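Local coordinates for lasso peptide isopeptidase AtxE2 (Asticcacaulis excentricus, PDB 5TXE), which hydrolyses the isopeptide bond of the lasso peptides astexin-2 and astexin-3, recognising their threaded shape and converting them to linear peptides, at residues L374-L379 with S385-P390; S596-P601 with T619-A624; D169-E174 with S228-V233; S472-Q477 with S486-S491; L431-V436 with D505-L510. The protein carries 1 engineered substitution. All blocks are in the same frame, centred on the assembly; numbering follows the deposited sequence.

Interaction 1 of 5, residues L374-L379 with S385-P390; sequences LVTLNL and SPLYDP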
# COMPACT_ATOMS: atom_id res chain seq x y z
N LEU A 374 6.02 11.72 12.65
CA LEU A 374 7.47 11.77 12.69
C LEU A 374 7.98 11.63 14.14
O LEU A 374 7.40 12.16 15.06
CB LEU A 374 8.00 13.05 12.10
CG LEU A 374 8.22 13.21 10.60
CD1 LEU A 374 7.54 12.17 9.76
CD2 LEU A 374 7.88 14.61 10.18
N VAL A 375 9.13 11.00 14.26
CA VAL A 375 9.69 10.52 15.49
C VAL A 375 11.19 10.64 15.35
O VAL A 375 11.71 10.63 14.21
CB VAL A 375 9.15 9.09 15.60
CG1 VAL A 375 10.18 7.99 15.54
CG2 VAL A 375 8.03 8.96 16.59
N THR A 376 11.91 10.84 16.47
CA THR A 376 13.39 10.71 16.47
C THR A 376 13.81 9.53 17.29
O THR A 376 13.24 9.23 18.31
CB THR A 376 14.16 11.96 17.01
OG1 THR A 376 13.74 12.23 18.34
CG2 THR A 376 13.87 13.16 16.21
N LEU A 377 14.77 8.80 16.79
CA LEU A 377 15.24 7.63 17.49
C LEU A 377 16.71 7.91 17.89
O LEU A 377 17.56 8.18 17.05
CB LEU A 377 15.12 6.45 16.56
CG LEU A 377 14.79 5.10 17.16
CD1 LEU A 377 13.89 5.16 18.37
CD2 LEU A 377 14.08 4.26 16.13
N ASN A 378 17.00 7.85 19.18
CA ASN A 378 18.37 8.01 19.67
C ASN A 378 19.23 6.78 19.36
O ASN A 378 18.95 5.67 19.79
CB ASN A 378 18.31 8.31 21.17
CG ASN A 378 19.68 8.59 21.79
OD1 ASN A 378 20.68 7.91 21.52
ND2 ASN A 378 19.70 9.55 22.67
N LEU A 379 20.29 6.97 18.58
CA LEU A 379 21.09 5.84 18.12
C LEU A 379 22.12 5.29 19.14
O LEU A 379 22.94 4.42 18.79
CB LEU A 379 21.80 6.23 16.82
CG LEU A 379 20.86 6.48 15.65
CD1 LEU A 379 21.66 6.84 14.40
CD2 LEU A 379 19.99 5.25 15.40
N SER A 385 11.35 9.30 20.49
CA SER A 385 10.59 10.44 20.94
C SER A 385 9.80 11.07 19.79
O SER A 385 10.31 11.12 18.66
CB SER A 385 11.55 11.50 21.50
OG SER A 385 12.50 10.87 22.36
N PRO A 386 8.60 11.59 20.07
CA PRO A 386 7.76 12.34 19.13
C PRO A 386 8.50 13.52 18.61
O PRO A 386 9.18 14.14 19.37
CB PRO A 386 6.62 12.88 19.99
CG PRO A 386 6.59 12.03 21.19
CD PRO A 386 7.99 11.54 21.41
N LEU A 387 8.41 13.78 17.32
CA LEU A 387 8.90 15.01 16.73
C LEU A 387 7.74 15.83 16.15
O LEU A 387 7.63 16.99 16.44
CB LEU A 387 9.90 14.68 15.63
CG LEU A 387 10.42 15.90 14.90
CD1 LEU A 387 11.22 16.82 15.81
CD2 LEU A 387 11.29 15.43 13.74
N TYR A 388 6.86 15.22 15.35
CA TYR A 388 5.72 15.90 14.73
C TYR A 388 4.55 14.94 14.45
O TYR A 388 4.74 13.95 13.73
CB TYR A 388 6.12 16.58 13.42
CG TYR A 388 4.97 17.26 12.74
CD1 TYR A 388 4.58 18.51 13.11
CD2 TYR A 388 4.26 16.62 11.72
CE1 TYR A 388 3.52 19.15 12.49
CE2 TYR A 388 3.17 17.22 11.09
CZ TYR A 388 2.80 18.49 11.46
OH TYR A 388 1.73 19.09 10.83
N ASP A 389 3.37 15.24 14.99
CA ASP A 389 2.20 14.41 14.78
C ASP A 389 1.14 15.28 14.12
O ASP A 389 0.65 16.20 14.76
CB ASP A 389 1.69 13.82 16.06
CG ASP A 389 0.64 12.70 15.82
OD1 ASP A 389 0.03 12.68 14.70
OD2 ASP A 389 0.41 11.87 16.73
N PRO A 390 0.79 15.00 12.84
CA PRO A 390 -0.17 15.84 12.16
C PRO A 390 -1.56 15.57 12.68
O PRO A 390 -2.46 16.27 12.29
CB PRO A 390 -0.04 15.41 10.68
CG PRO A 390 0.36 13.99 10.74
CD PRO A 390 1.19 13.85 12.00
O HOH W 1 12.22 14.12 19.05

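Interaction 2 of 5, residues S596-P601 with T619-A624; sequences SRLDTP and TALQQA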
# COMPACT_ATOMS: atom_id res chain seq x y z
N SER A 596 -25.22 -20.45 -8.19
CA SER A 596 -26.40 -21.07 -7.58
C SER A 596 -26.12 -21.64 -6.18
O SER A 596 -27.05 -21.88 -5.44
CB SER A 596 -27.01 -22.11 -8.54
OG SER A 596 -25.98 -23.06 -8.83
N ARG A 597 -24.87 -21.78 -5.76
CA ARG A 597 -24.60 -22.20 -4.36
C ARG A 597 -23.96 -21.13 -3.48
O ARG A 597 -23.38 -21.40 -2.47
CB ARG A 597 -23.71 -23.45 -4.34
CG ARG A 597 -22.32 -23.29 -4.91
CD ARG A 597 -21.84 -24.71 -5.10
NE ARG A 597 -20.51 -24.90 -5.66
CZ ARG A 597 -19.41 -24.98 -4.93
NH1 ARG A 597 -19.48 -24.76 -3.63
NH2 ARG A 597 -18.23 -25.21 -5.51
N LEU A 598 -24.08 -19.89 -3.88
CA LEU A 598 -23.41 -18.85 -3.17
C LEU A 598 -24.46 -18.10 -2.35
O LEU A 598 -25.08 -17.10 -2.80
CB LEU A 598 -22.73 -17.96 -4.19
CG LEU A 598 -21.41 -17.40 -3.73
CD1 LEU A 598 -20.44 -17.61 -4.87
CD2 LEU A 598 -21.59 -15.94 -3.29
N ASP A 599 -24.68 -18.60 -1.14
CA ASP A 599 -25.75 -18.05 -0.35
C ASP A 599 -25.38 -16.92 0.61
O ASP A 599 -26.27 -16.29 1.18
CB ASP A 599 -26.46 -19.19 0.38
CG ASP A 599 -27.13 -20.14 -0.60
OD1 ASP A 599 -27.97 -19.66 -1.40
OD2 ASP A 599 -26.82 -21.35 -0.59
N THR A 600 -24.08 -16.66 0.79
CA THR A 600 -23.66 -15.57 1.64
C THR A 600 -23.95 -14.20 1.01
O THR A 600 -23.53 -13.94 -0.08
CB THR A 600 -22.15 -15.66 1.83
OG1 THR A 600 -21.83 -16.92 2.43
CG2 THR A 600 -21.63 -14.57 2.77
N PRO A 601 -24.58 -13.29 1.75
CA PRO A 601 -24.75 -11.90 1.32
C PRO A 601 -23.44 -11.27 0.97
O PRO A 601 -22.50 -11.32 1.75
CB PRO A 601 -25.35 -11.23 2.54
CG PRO A 601 -26.08 -12.33 3.26
CD PRO A 601 -25.19 -13.54 3.09
N THR A 619 -24.55 -10.88 -12.58
CA THR A 619 -25.80 -11.20 -13.28
C THR A 619 -26.20 -12.64 -13.00
O THR A 619 -27.38 -12.92 -12.83
CB THR A 619 -25.60 -10.96 -14.77
OG1 THR A 619 -25.20 -9.58 -14.99
CG2 THR A 619 -26.84 -11.27 -15.53
N ALA A 620 -25.23 -13.55 -12.90
CA ALA A 620 -25.54 -14.96 -12.58
C ALA A 620 -26.09 -15.07 -11.18
O ALA A 620 -27.07 -15.75 -10.94
CB ALA A 620 -24.33 -15.83 -12.77
N LEU A 621 -25.50 -14.31 -10.26
CA LEU A 621 -25.99 -14.28 -8.90
C LEU A 621 -27.38 -13.73 -8.79
O LEU A 621 -28.21 -14.32 -8.05
CB LEU A 621 -25.07 -13.47 -8.01
CG LEU A 621 -23.71 -14.15 -7.74
CD1 LEU A 621 -22.75 -13.16 -7.10
CD2 LEU A 621 -23.83 -15.36 -6.80
N GLN A 622 -27.67 -12.62 -9.48
CA GLN A 622 -29.05 -12.08 -9.45
C GLN A 622 -30.02 -13.06 -10.05
O GLN A 622 -31.10 -13.31 -9.52
CB GLN A 622 -29.22 -10.77 -10.19
CG GLN A 622 -28.68 -9.59 -9.45
CD GLN A 622 -29.33 -8.26 -9.89
OE1 GLN A 622 -29.60 -8.04 -11.06
NE2 GLN A 622 -29.59 -7.39 -8.92
N GLN A 623 -29.67 -13.61 -11.17
CA GLN A 623 -30.52 -14.59 -11.82
C GLN A 623 -30.78 -15.80 -10.90
O GLN A 623 -31.86 -16.38 -10.92
CB GLN A 623 -29.81 -15.02 -13.06
CG GLN A 623 -30.48 -16.14 -13.85
CD GLN A 623 -31.01 -15.64 -15.19
OE1 GLN A 623 -31.09 -14.43 -15.45
NE2 GLN A 623 -31.39 -16.59 -16.05
N ALA A 624 -29.80 -16.19 -10.10
CA ALA A 624 -29.99 -17.30 -9.17
C ALA A 624 -30.61 -16.80 -7.88
O ALA A 624 -30.65 -17.52 -6.92
CB ALA A 624 -28.68 -17.99 -8.91

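Interaction 3 of 5, residues D169-E174 with S228-V233; sequences DAYDIE and SIVYQV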
# COMPACT_ATOMS: atom_id res chain seq x y z
N ASP A 169 6.22 21.69 -18.50
CA ASP A 169 6.38 21.39 -19.90
C ASP A 169 5.12 20.75 -20.50
O ASP A 169 4.13 20.59 -19.81
CB ASP A 169 7.63 20.53 -20.03
CG ASP A 169 8.45 20.86 -21.30
OD1 ASP A 169 7.83 21.02 -22.39
OD2 ASP A 169 9.72 20.92 -21.19
N ALA A 170 5.16 20.40 -21.77
CA ALA A 170 4.07 19.62 -22.40
C ALA A 170 3.83 18.23 -21.77
O ALA A 170 2.79 17.62 -21.97
CB ALA A 170 4.35 19.44 -23.88
N TYR A 171 4.78 17.77 -20.97
CA TYR A 171 4.67 16.47 -20.32
C TYR A 171 4.75 16.68 -18.84
O TYR A 171 5.26 17.75 -18.35
CB TYR A 171 5.78 15.56 -20.83
CG TYR A 171 7.16 16.16 -20.81
CD1 TYR A 171 7.66 16.88 -21.91
CD2 TYR A 171 7.98 15.97 -19.74
CE1 TYR A 171 8.94 17.43 -21.90
CE2 TYR A 171 9.26 16.51 -19.71
CZ TYR A 171 9.72 17.24 -20.80
OH TYR A 171 10.99 17.73 -20.76
N ASP A 172 4.24 15.70 -18.09
CA ASP A 172 4.40 15.74 -16.65
C ASP A 172 5.89 15.59 -16.27
O ASP A 172 6.59 14.70 -16.80
CB ASP A 172 3.65 14.61 -15.93
CG ASP A 172 2.12 14.77 -16.01
OD1 ASP A 172 1.56 15.92 -16.06
OD2 ASP A 172 1.51 13.69 -15.96
N ILE A 173 6.34 16.39 -15.30
CA ILE A 173 7.70 16.23 -14.84
C ILE A 173 7.69 15.02 -13.92
O ILE A 173 6.81 14.92 -13.05
CB ILE A 173 8.19 17.42 -14.04
CG1 ILE A 173 8.06 18.74 -14.81
CG2 ILE A 173 9.63 17.19 -13.59
CD1 ILE A 173 8.48 18.63 -16.26
N GLU A 174 8.69 14.16 -14.03
CA GLU A 174 8.76 12.90 -13.24
C GLU A 174 9.74 12.93 -12.10
O GLU A 174 9.61 12.13 -11.20
CB GLU A 174 9.04 11.70 -14.16
CG GLU A 174 7.83 11.44 -15.06
CD GLU A 174 8.02 10.39 -16.14
OE1 GLU A 174 9.00 9.59 -16.07
OE2 GLU A 174 7.17 10.35 -17.07
N SER A 228 11.44 6.81 -24.13
CA SER A 228 12.61 7.29 -23.40
C SER A 228 12.33 8.45 -22.47
O SER A 228 11.42 9.27 -22.68
CB SER A 228 13.65 7.83 -24.37
OG SER A 228 13.79 7.01 -25.50
N ILE A 229 13.20 8.55 -21.49
CA ILE A 229 13.22 9.64 -20.57
C ILE A 229 14.19 10.71 -21.09
O ILE A 229 15.25 10.36 -21.55
CB ILE A 229 13.66 9.13 -19.23
CG1 ILE A 229 12.69 8.04 -18.77
CG2 ILE A 229 13.68 10.27 -18.21
CD1 ILE A 229 13.04 7.45 -17.40
N VAL A 230 13.79 11.98 -21.04
CA VAL A 230 14.54 13.14 -21.54
C VAL A 230 14.91 13.98 -20.33
O VAL A 230 14.11 14.07 -19.37
CB VAL A 230 13.68 13.90 -22.52
CG1 VAL A 230 14.11 15.33 -22.75
CG2 VAL A 230 13.63 13.17 -23.84
N TYR A 231 16.14 14.49 -20.32
CA TYR A 231 16.69 15.26 -19.17
C TYR A 231 16.95 16.65 -19.65
O TYR A 231 17.45 16.81 -20.74
CB TYR A 231 17.99 14.65 -18.68
CG TYR A 231 17.76 13.23 -18.30
CD1 TYR A 231 17.30 12.92 -17.03
CD2 TYR A 231 17.97 12.17 -19.22
CE1 TYR A 231 17.02 11.60 -16.68
CE2 TYR A 231 17.69 10.85 -18.88
CZ TYR A 231 17.23 10.58 -17.59
OH TYR A 231 16.93 9.31 -17.16
N GLN A 232 16.61 17.65 -18.85
CA GLN A 232 16.87 19.04 -19.20
C GLN A 232 17.30 19.77 -17.95
O GLN A 232 16.99 19.34 -16.83
CB GLN A 232 15.60 19.74 -19.73
CG GLN A 232 14.97 19.26 -21.03
CD GLN A 232 15.42 20.08 -22.23
OE1 GLN A 232 14.96 21.20 -22.48
NE2 GLN A 232 16.29 19.50 -23.00
N VAL A 233 17.98 20.90 -18.14
CA VAL A 233 18.46 21.70 -17.02
C VAL A 233 17.93 23.10 -17.17
O VAL A 233 18.00 23.67 -18.25
CB VAL A 233 20.00 21.78 -17.00
CG1 VAL A 233 20.46 22.67 -15.86
CG2 VAL A 233 20.57 20.39 -16.81
O HOH W 2 13.08 16.68 -18.86

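Interaction 4 of 5, residues S472-Q477 with S486-S491; sequences SEASYQ and SKAEYS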
# COMPACT_ATOMS: atom_id res chain seq x y z
N SER A 472 3.67 -17.98 2.38
CA SER A 472 3.23 -19.18 1.69
C SER A 472 4.27 -20.30 1.92
O SER A 472 5.42 -20.01 2.20
CB SER A 472 3.12 -18.94 0.20
OG SER A 472 4.39 -18.66 -0.33
N GLU A 473 3.85 -21.54 1.75
CA GLU A 473 4.77 -22.70 1.76
C GLU A 473 5.87 -22.52 0.71
O GLU A 473 7.04 -22.78 0.97
CB GLU A 473 3.99 -24.00 1.51
CG GLU A 473 2.92 -24.26 2.59
CD GLU A 473 1.99 -25.46 2.33
OE1 GLU A 473 2.52 -26.58 2.18
OE2 GLU A 473 0.72 -25.28 2.31
N ALA A 474 5.48 -22.06 -0.48
CA ALA A 474 6.41 -21.86 -1.59
C ALA A 474 7.51 -20.88 -1.24
O ALA A 474 8.60 -20.96 -1.77
CB ALA A 474 5.68 -21.35 -2.82
N SER A 475 7.21 -19.89 -0.39
CA SER A 475 8.24 -18.93 -0.00
C SER A 475 9.35 -19.57 0.85
O SER A 475 10.41 -18.97 1.02
CB SER A 475 7.61 -17.77 0.76
OG SER A 475 7.17 -18.22 2.04
N TYR A 476 9.11 -20.78 1.38
CA TYR A 476 10.11 -21.57 2.10
C TYR A 476 10.93 -22.55 1.21
O TYR A 476 11.74 -23.32 1.73
CB TYR A 476 9.44 -22.37 3.23
CG TYR A 476 8.99 -21.49 4.37
CD1 TYR A 476 9.92 -20.98 5.26
CD2 TYR A 476 7.66 -21.12 4.52
CE1 TYR A 476 9.54 -20.15 6.28
CE2 TYR A 476 7.27 -20.29 5.55
CZ TYR A 476 8.22 -19.81 6.42
OH TYR A 476 7.88 -18.97 7.45
N GLN A 477 10.73 -22.52 -0.11
CA GLN A 477 11.37 -23.46 -1.03
C GLN A 477 12.24 -22.67 -2.01
O GLN A 477 12.16 -21.44 -2.09
CB GLN A 477 10.30 -24.27 -1.77
CG GLN A 477 9.44 -25.17 -0.86
CD GLN A 477 8.04 -25.54 -1.40
OE1 GLN A 477 7.59 -25.08 -2.46
NE2 GLN A 477 7.35 -26.40 -0.65
N SER A 486 5.07 -17.72 -7.74
CA SER A 486 3.65 -17.45 -7.91
C SER A 486 2.97 -18.64 -8.59
O SER A 486 1.90 -19.05 -8.17
CB SER A 486 3.36 -16.16 -8.71
OG SER A 486 1.95 -16.01 -8.88
N LYS A 487 3.62 -19.20 -9.60
CA LYS A 487 3.08 -20.31 -10.33
C LYS A 487 2.89 -21.50 -9.41
O LYS A 487 1.82 -22.14 -9.43
CB LYS A 487 4.00 -20.64 -11.47
CG LYS A 487 3.44 -21.61 -12.44
CD LYS A 487 4.45 -21.75 -13.56
CE LYS A 487 4.29 -23.07 -14.29
NZ LYS A 487 2.94 -23.15 -14.88
N ALA A 488 3.86 -21.77 -8.55
CA ALA A 488 3.66 -22.82 -7.54
C ALA A 488 2.53 -22.49 -6.52
O ALA A 488 1.76 -23.39 -6.14
CB ALA A 488 4.94 -23.07 -6.77
N GLU A 489 2.41 -21.24 -6.09
CA GLU A 489 1.32 -20.85 -5.14
C GLU A 489 -0.11 -21.00 -5.70
O GLU A 489 -1.05 -21.32 -4.96
CB GLU A 489 1.51 -19.41 -4.66
CG GLU A 489 2.80 -19.22 -3.88
CD GLU A 489 3.17 -17.76 -3.64
OE1 GLU A 489 2.72 -16.87 -4.38
OE2 GLU A 489 3.98 -17.52 -2.72
N TYR A 490 -0.26 -20.77 -7.01
CA TYR A 490 -1.57 -20.86 -7.65
C TYR A 490 -1.88 -22.23 -8.11
O TYR A 490 -3.01 -22.53 -8.41
CB TYR A 490 -1.69 -19.88 -8.83
CG TYR A 490 -2.00 -18.47 -8.38
CD1 TYR A 490 -3.32 -18.06 -8.17
CD2 TYR A 490 -1.00 -17.56 -8.14
CE1 TYR A 490 -3.63 -16.77 -7.75
CE2 TYR A 490 -1.29 -16.26 -7.73
CZ TYR A 490 -2.61 -15.86 -7.54
OH TYR A 490 -2.88 -14.58 -7.13
N SER A 491 -0.88 -23.10 -8.17
CA SER A 491 -1.12 -24.44 -8.63
C SER A 491 -2.14 -25.06 -7.71
O SER A 491 -1.91 -25.21 -6.49
CB SER A 491 0.16 -25.27 -8.59
OG SER A 491 -0.21 -26.61 -8.73

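Interaction 5 of 5, residues L431-V436 with D505-L510; sequences LPLVIV and DLIDDL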
# COMPACT_ATOMS: atom_id res chain seq x y z
N LEU A 431 -19.19 -11.86 20.61
CA LEU A 431 -19.44 -10.81 19.58
C LEU A 431 -19.52 -11.32 18.13
O LEU A 431 -18.95 -12.33 17.80
CB LEU A 431 -18.32 -9.80 19.62
CG LEU A 431 -18.22 -9.04 20.94
CD1 LEU A 431 -16.90 -8.32 20.96
CD2 LEU A 431 -19.35 -8.03 21.14
N PRO A 432 -20.24 -10.60 17.26
CA PRO A 432 -20.03 -10.83 15.82
C PRO A 432 -18.64 -10.34 15.43
O PRO A 432 -18.06 -9.46 16.07
CB PRO A 432 -21.13 -10.02 15.18
CG PRO A 432 -21.33 -8.85 16.11
CD PRO A 432 -21.13 -9.46 17.51
N LEU A 433 -18.06 -10.98 14.45
CA LEU A 433 -16.73 -10.70 14.02
C LEU A 433 -16.70 -10.20 12.58
O LEU A 433 -17.38 -10.76 11.69
CB LEU A 433 -15.96 -12.00 14.08
CG LEU A 433 -14.49 -11.96 13.61
CD1 LEU A 433 -13.61 -11.06 14.42
CD2 LEU A 433 -13.89 -13.35 13.59
N VAL A 434 -15.84 -9.23 12.33
CA VAL A 434 -15.56 -8.80 10.96
C VAL A 434 -14.06 -8.92 10.71
O VAL A 434 -13.25 -8.45 11.52
CB VAL A 434 -16.01 -7.34 10.73
CG1 VAL A 434 -15.54 -6.86 9.36
CG2 VAL A 434 -17.52 -7.25 10.87
N ILE A 435 -13.71 -9.52 9.59
CA ILE A 435 -12.31 -9.72 9.21
C ILE A 435 -11.91 -8.70 8.14
O ILE A 435 -12.60 -8.58 7.11
CB ILE A 435 -12.09 -11.13 8.70
CG1 ILE A 435 -12.48 -12.16 9.77
CG2 ILE A 435 -10.66 -11.32 8.32
CD1 ILE A 435 -12.59 -13.57 9.24
N VAL A 436 -10.83 -7.95 8.44
CA VAL A 436 -10.24 -6.97 7.56
C VAL A 436 -8.85 -7.50 7.17
O VAL A 436 -8.11 -7.96 8.04
CB VAL A 436 -10.14 -5.63 8.23
CG1 VAL A 436 -9.46 -4.60 7.37
CG2 VAL A 436 -11.49 -5.16 8.61
N ASP A 505 -8.39 -21.10 11.32
CA ASP A 505 -7.65 -21.28 12.59
C ASP A 505 -7.86 -20.10 13.51
O ASP A 505 -8.14 -20.27 14.69
CB ASP A 505 -6.14 -21.46 12.33
CG ASP A 505 -5.83 -22.72 11.52
OD1 ASP A 505 -6.64 -23.66 11.57
OD2 ASP A 505 -4.78 -22.80 10.83
N LEU A 506 -7.76 -18.88 12.98
CA LEU A 506 -7.95 -17.71 13.82
C LEU A 506 -9.36 -17.64 14.37
O LEU A 506 -9.57 -17.24 15.52
CB LEU A 506 -7.61 -16.41 13.10
CG LEU A 506 -6.14 -16.31 12.78
CD1 LEU A 506 -5.88 -15.29 11.65
CD2 LEU A 506 -5.40 -15.91 14.06
N ILE A 507 -10.32 -17.95 13.53
CA ILE A 507 -11.70 -17.88 13.95
C ILE A 507 -11.90 -18.92 15.05
O ILE A 507 -12.52 -18.63 16.07
CB ILE A 507 -12.66 -18.16 12.76
CG1 ILE A 507 -12.62 -16.99 11.76
CG2 ILE A 507 -14.07 -18.35 13.23
CD1 ILE A 507 -13.35 -17.31 10.48
N ASP A 508 -11.42 -20.14 14.82
CA ASP A 508 -11.55 -21.21 15.82
C ASP A 508 -10.91 -20.81 17.14
O ASP A 508 -11.47 -21.07 18.18
CB ASP A 508 -10.93 -22.52 15.35
CG ASP A 508 -11.73 -23.20 14.24
OD1 ASP A 508 -12.92 -22.84 14.04
OD2 ASP A 508 -11.17 -24.07 13.54
N ASP A 509 -9.77 -20.16 17.09
CA ASP A 509 -9.14 -19.68 18.30
C ASP A 509 -10.06 -18.73 19.06
O ASP A 509 -10.25 -18.86 20.26
CB ASP A 509 -7.81 -18.97 17.95
CG ASP A 509 -7.04 -18.47 19.19
OD1 ASP A 509 -6.38 -19.28 19.86
OD2 ASP A 509 -7.04 -17.25 19.49
N LEU A 510 -10.57 -17.73 18.37
CA LEU A 510 -11.34 -16.71 19.03
C LEU A 510 -12.66 -17.31 19.50
O LEU A 510 -13.20 -16.89 20.50
CB LEU A 510 -11.62 -15.54 18.09
CG LEU A 510 -10.44 -14.72 17.65
CD1 LEU A 510 -10.87 -13.77 16.53
CD2 LEU A 510 -9.93 -13.94 18.83

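Interaction 1 of 5, residues L374-L379 with S385-P390
Strands 374-378 and 385-388 pair antiparallel, with Leu374 and Tyr388 bonded in both directions at one end, Thr376 and Ser385 likewise at the other, and a classic beta bulge at the Leu374 end. At the bulge Leu387 and Tyr388 both face Leu374, and the carbonyl oxygen Leu374 O takes two donors, Leu387 N at 3.0 Å and Tyr388 N at 3.1 Å. Both N-H groups come from the same face of the carbonyl plane, Tyr388 N standing 44° out of it. Around Val375, the non-hydrogen-bonded partner of Pro386, a CA-H...O contact to Ser385 O adds to the regular bonds. Leu387, within the bulge, points its CB toward the other strand, 4.3 Å from Leu374 CB. Leu374 shares a face of the sheet with Tyr388 and Thr376, and its CD2 branch reaches Tyr388 CB at 4.2 Å, meeting the phenol ring obliquely. With CG of Tyr388 anti to the backbone N (chi1 178°), the ring runs on away from Leu374. Thr376 turns OG1 to a water at 2.5 Å, which in turn donates to Pro386 O, a solvent bridge across the pair. The hairpin ends a four-stranded antiparallel sheet, with strand 384-388 at its edge and strand 360-367 bonded to the far side of strand 373-378, while Leu374, Leu387 and Tyr388 meet Phe72 and Val70 of strand 69-78.

Interaction 2 of 5, residues S596-P601 with T619-A624
Ser596 meets Ala624 through carbon alone: its CA lies 4.1 Å from Ala624 CB, and the two CB atoms are 4.5 Å apart. Ala624 is the first residue to leave helical geometry after helix 615-623, although its N still donates to Ala620 O, so its methyl group is presented from the very end of the last turn. The backbones are closest at this pair too, with 5.4 Å between Ser596 CA and Ala624 CA. Arg597 turns its side chain away from the helix, and the chain then brings Leu598 back toward it. Leu598 makes the second touch with the base of its side chain, CB lying 3.8 Å from Leu621 CD2. Leu621 leaves the helix pointing along the loop rather than at it, and its branch crosses over: CG is anti to the carbonyl carbon (chi1 -70°), and CD2 is the methyl that arrives at the loop. Both leucines are buried, whereas Ser596 lies at the surface, so the contact runs from solvent into the interior. No hydrogen bond joins the two segments directly. Lys626, just past the helix, supplies polar tethers, bonding Ser596 O and forming a salt bridge with Asp599. Beyond Asp599, the loop leads through Thr600 and Pro601 into strand 602-607. Phe591 of helix 591-594 packs against both leucines, Ile538 of helix 528-539 also touches Leu598, and Pro601 packs on helix 643-662.

Interaction 3 of 5, residues D169-E174 with S228-V233
Val230 reaches Tyr171 in two ways, through a methyl group and through a water. Its CB points toward segment 169-174, and CG1 lies 4.4 Å from Tyr171 OH, a loose touch at the hydroxyl end of the ring. Its backbone oxygen is joined to the same hydroxyl by the water: Tyr171 OH donates to it at 3.0 Å, and the water donates onward to Val230 O at 2.9 Å. The phenol is thus tied to strand 230-235 by a relay of two bonds. Tyr231 alternates to the other side of the strand. Gln232 comes back toward the tyrosine, with its aliphatic CG 4.3 Å from Tyr171 OH, so the hydroxyl is flanked by carbon from two alternate residues. On its own segment, Tyr171 has Asp169 CB over one ring face, 3.8 Å above the plane and offset toward the rim, while Asp169 OD1 accepts from Ala170 N. Tyr186 of strand 183-188, the strand between 173-178 and 230-235, touches both Tyr171 and Gln232. Here Tyr171, just before the first strand of a four-stranded antiparallel sheet, reaches across to the third; the sheet is consistent with one blade of the beta-propeller of prolyl oligopeptidases.

Interaction 4 of 5, residues S472-Q477 with S486-S491
A single serine hydroxyl, Ser472 OG, works in both directions here, giving its proton to a helix glutamate and accepting a backbone N-H from its own segment. The second role makes an ST motif: Ser475 N reaches back to Ser472 OG at 3.1 Å, at the start of the short 3-10 turn 474-476. The first spans the contact, with Ser472 OG donating to Glu489 OE2 at 2.7 Å. That donor comes in on the anti side of the carboxylate oxygen and stands 23° out of the carboxylate plane. Ser472 holds OG between its backbone N and carbonyl carbon (chi1 65°), a rotamer from which the hydroxyl can serve both partners. Glu489 leaves helix 482-490 alongside the loop and stretches out beyond CG, which brings its carboxylate to the serine. On the way its CG lies against the methyl of Ala474, 3.7 Å from Ala474 CB. The same methyl lies 4.4 Å from Ala488 CB, so the glutamate has an apolar footing beneath its polar end. Glu489 OE2 also accepts from Gln485 NE2, one turn earlier on the helix, so that two donors grip this oxygen. Phe479 touches both alanines, and Asn495 of helix 494-512 touches both Ser472 and Glu489. The glutamate side chain lies about 11 Å from that of Tyr438, the residue that stabilises the alkoxide intermediate. Within the loop, Ser475 OG donates to Ser472 O at 2.5 Å, in the carbonyl plane and on a lone pair.

Interaction 5 of 5, residues L431-V436 with D505-L510
Apolar contact joins the two segments, made by Leu433 and Ile435 of the strand with Ile507 and Leu510 of the helix, all four buried. Leu433 sends one methyl to two partners: its CD2 lies 4.3 Å from Ile507 CG1 and 4.2 Å from Leu510 CD1, bridging successive turns of the helix. CG of Leu433 is anti to the backbone N (chi1 178°), which carries the branch out from the strand toward the helix. Ile435 meets Ile507 end to end, CD1 to CD1 at 4.0 Å, with the two side chains crossing at about a right angle. The segment axes run nearly antiparallel, at 157°, and come no closer than 11.3 Å. This is helix-on-sheet packing in the alpha/beta-hydrolase fold: strand 431-436 lies inside the mixed sheet between 463-467 and 521-525, and helix 494-512 covers one face of it. Leu465 of the first neighbour and Val521 of the second also touch Leu433, while residues that alternate with the contact pair, Pro432 and Val434, pack on helix 643-662. Polar bonds go to partners outside the two segments: Ile435 O accepts from Thr524 OG1 of strand 521-525, and the helix forms salt bridges from Asp505 to Arg410 and from Asp508 to Arg542.

Interactions 2, 4 and 5 belong to the hydrolase part of the chain, whereas interactions 1 and 3 lie in antiparallel four-stranded sheets of the other part, with centres 36 Å apart. Interaction 5 is wholly buried and wholly apolar between its segments; the other four are partly buried. Interaction 1 is dominated by backbone hydrogen bonds between adjacent strands, while interaction 3 spans an intervening strand and relies on a water. Interactions 2 and 4 both set a loop against the end of a helix, the former through carbon, the latter through a buried serine and a glutamate. Interactions 4 and 5 use consecutive helices, 482-490 and 494-512, their nearest atoms about 10 Å apart.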